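Local coordinates for DnaJ homolog subfamily C member 3 (Mus musculus, PDB 3IEG), which acts as a co-chaperone in the unfolded protein response, binding misfolded proteins through its TPR domain, the part described here, and stimulating the ATPase of HSPA8, which its J domain contacts, at residues L75-L80 with E91-K96. Residues are numbered along the deposited sequence; the frame is centred on the assembly and turned at random.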
loop_
_atom_site.group_PDB
_atom_site.type_symbol
_atom_site.label_atom_id
_atom_site.label_comp_id
_atom_site.label_asym_id
_atom_site.label_seq_id
_atom_site.Cartn_x
_atom_site.Cartn_y
_atom_site.Cartn_z
ATOM N N LEU A 75 21.133 -23.025 -13.652
ATOM C CA LEU A 75 19.826 -22.861 -14.257
ATOM C C LEU A 75 18.827 -22.337 -13.224
ATOM O O LEU A 75 18.079 -21.398 -13.503
ATOM C CB LEU A 75 19.339 -24.157 -14.893
ATOM C CG LEU A 75 17.924 -24.105 -15.491
ATOM C CD1 LEU A 75 17.824 -23.111 -16.633
ATOM C CD2 LEU A 75 17.478 -25.479 -15.952
ATOM N N GLN A 76 18.844 -22.922 -12.024
ATOM C CA GLN A 76 17.932 -22.513 -10.952
ATOM C C GLN A 76 18.132 -21.055 -10.531
ATOM O O GLN A 76 17.163 -20.317 -10.354
ATOM C CB GLN A 76 18.024 -23.458 -9.736
ATOM C CG GLN A 76 17.509 -24.894 -9.964
ATOM C CD GLN A 76 16.134 -24.948 -10.614
ATOM O OE1 GLN A 76 15.251 -24.153 -10.303
ATOM N NE2 GLN A 76 15.948 -25.889 -11.522
ATOM N N ARG A 77 19.385 -20.636 -10.385
ATOM C CA ARG A 77 19.677 -19.242 -10.039
ATOM C C ARG A 77 19.180 -18.278 -11.108
ATOM O O ARG A 77 18.629 -17.223 -10.787
ATOM C CB ARG A 77 21.165 -19.021 -9.776
ATOM C CG ARG A 77 21.444 -17.628 -9.258
ATOM C CD ARG A 77 22.877 -17.430 -8.844
ATOM N NE ARG A 77 23.747 -17.406 -10.003
ATOM C CZ ARG A 77 25.053 -17.241 -9.928
ATOM N NH1 ARG A 77 25.625 -17.079 -8.745
ATOM N NH2 ARG A 77 25.778 -17.241 -11.030
ATOM N N GLY A 78 19.371 -18.649 -12.369
ATOM C CA GLY A 78 18.830 -17.903 -13.497
ATOM C C GLY A 78 17.339 -17.652 -13.379
ATOM O O GLY A 78 16.870 -16.547 -13.640
ATOM N N HIS A 79 16.586 -18.667 -12.983
ATOM C CA HIS A 79 15.154 -18.492 -12.748
ATOM C C HIS A 79 14.864 -17.417 -11.694
ATOM O O HIS A 79 13.998 -16.564 -11.902
ATOM C CB HIS A 79 14.481 -19.813 -12.347
ATOM C CG HIS A 79 14.503 -20.857 -13.417
ATOM N ND1 HIS A 79 14.236 -20.575 -14.739
ATOM C CD2 HIS A 79 14.760 -22.184 -13.361
ATOM C CE1 HIS A 79 14.338 -21.680 -15.454
ATOM N NE2 HIS A 79 14.649 -22.673 -14.640
ATOM N N LEU A 80 15.587 -17.461 -10.576
ATOM C CA LEU A 80 15.318 -16.553 -9.469
ATOM C C LEU A 80 15.692 -15.142 -9.859
ATOM O O LEU A 80 14.940 -14.222 -9.576
ATOM C CB LEU A 80 16.030 -16.980 -8.162
ATOM C CG LEU A 80 15.732 -18.377 -7.588
ATOM C CD1 LEU A 80 16.552 -18.679 -6.329
ATOM C CD2 LEU A 80 14.257 -18.533 -7.316
ATOM N N GLU A 91 20.348 -13.416 -17.903
ATOM C CA GLU A 91 20.821 -13.766 -19.226
ATOM C C GLU A 91 22.228 -14.358 -19.146
ATOM O O GLU A 91 22.518 -15.383 -19.774
ATOM C CB GLU A 91 20.794 -12.538 -20.131
ATOM C CG GLU A 91 19.397 -12.101 -20.499
ATOM C CD GLU A 91 19.376 -10.932 -21.446
ATOM O OE1 GLU A 91 20.152 -9.976 -21.224
ATOM O OE2 GLU A 91 18.576 -10.950 -22.410
ATOM N N ASP A 92 23.085 -13.731 -18.349
ATOM C CA ASP A 92 24.425 -14.222 -18.154
ATOM C C ASP A 92 24.404 -15.678 -17.672
ATOM O O ASP A 92 25.118 -16.519 -18.220
ATOM C CB ASP A 92 25.173 -13.333 -17.177
ATOM C CG ASP A 92 26.651 -13.631 -17.146
ATOM O OD1 ASP A 92 27.381 -13.080 -17.995
ATOM O OD2 ASP A 92 27.089 -14.419 -16.281
ATOM N N ASP A 93 23.576 -15.975 -16.670
ATOM C CA ASP A 93 23.442 -17.339 -16.149
ATOM C C ASP A 93 22.878 -18.326 -17.166
ATOM O O ASP A 93 23.459 -19.392 -17.371
ATOM C CB ASP A 93 22.632 -17.376 -14.851
ATOM C CG ASP A 93 23.508 -17.377 -13.619
ATOM O OD1 ASP A 93 24.741 -17.388 -13.765
ATOM O OD2 ASP A 93 22.977 -17.379 -12.493
ATOM N N PHE A 94 21.771 -17.972 -17.810
ATOM C CA PHE A 94 21.196 -18.817 -18.842
ATOM C C PHE A 94 22.179 -19.057 -19.980
ATOM O O PHE A 94 22.330 -20.182 -20.441
ATOM C CB PHE A 94 19.926 -18.202 -19.409
ATOM C CG PHE A 94 18.805 -18.074 -18.419
ATOM C CD1 PHE A 94 18.314 -19.194 -17.747
ATOM C CD2 PHE A 94 18.210 -16.834 -18.190
ATOM C CE1 PHE A 94 17.282 -19.070 -16.841
ATOM C CE2 PHE A 94 17.155 -16.707 -17.294
ATOM C CZ PHE A 94 16.690 -17.824 -16.623
ATOM N N LYS A 95 22.846 -18.001 -20.439
ATOM C CA LYS A 95 23.830 -18.138 -21.502
ATOM C C LYS A 95 24.966 -19.103 -21.120
ATOM O O LYS A 95 25.373 -19.931 -21.932
ATOM C CB LYS A 95 24.383 -16.765 -21.924
ATOM C CG LYS A 95 23.547 -16.049 -22.978
ATOM C CD LYS A 95 23.928 -14.571 -23.147
ATOM C CE LYS A 95 23.024 -13.904 -24.211
ATOM N NZ LYS A 95 22.706 -12.443 -23.972
ATOM N N LYS A 96 25.473 -19.000 -19.895
ATOM C CA LYS A 96 26.547 -19.890 -19.446
ATOM C C LYS A 96 26.096 -21.358 -19.290
ATOM O O LYS A 96 26.899 -22.285 -19.463
ATOM C CB LYS A 96 27.168 -19.379 -18.151
ATOM C CG LYS A 96 28.032 -18.127 -18.317
ATOM C CD LYS A 96 28.689 -17.735 -16.994
ATOM C CE LYS A 96 29.571 -16.497 -17.133
ATOM N NZ LYS A 96 29.992 -15.942 -15.801
#
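Arg77 meets Asp93 side-on, NE and NH2 each taking one carboxylate oxygen. Arg77 NE donates to Asp93 OD2 at 2.6 Å and Arg77 NH2 to Asp93 OD1 at 2.9 Å; N-H...O angles of 163° and 169° show both bonds nearly straight. Each oxygen uses its syn lone pair, and the guanidinium and carboxylate planes lie 9° apart, so the pair is a nearly coplanar bidentate salt bridge. With CG anti to the backbone N, Arg77 runs out alongside Leu57, Thr61 and Ile64 of helix 53-66, and its bend at chi3 turns the guanidinium onto Asp93. Shortening this side chain to an alanine would probably leave the buried carboxylate without its two-nitrogen partner, although Arg74 NE offers Asp93 OD1 a long, weak ion pair.

Across the antiparallel helices, axes 8.4 Å apart, Phe94 lays a ring face over Gly78: Gly78 CA sits 4.2 Å from the Phe94 ring centroid, a CH-pi contact. Leu75 CD1 reaches the ring edge, 4.1 Å from Phe94 CE1. His79 passes it obliquely, its ND1 and NE2 hydrogen-bonded to Gln113 and Glu109 of helix 104-132. Bidentate pairing probably offsets the charge of buried Asp93, letting polar and apolar contacts together pair the helices of TPR 3.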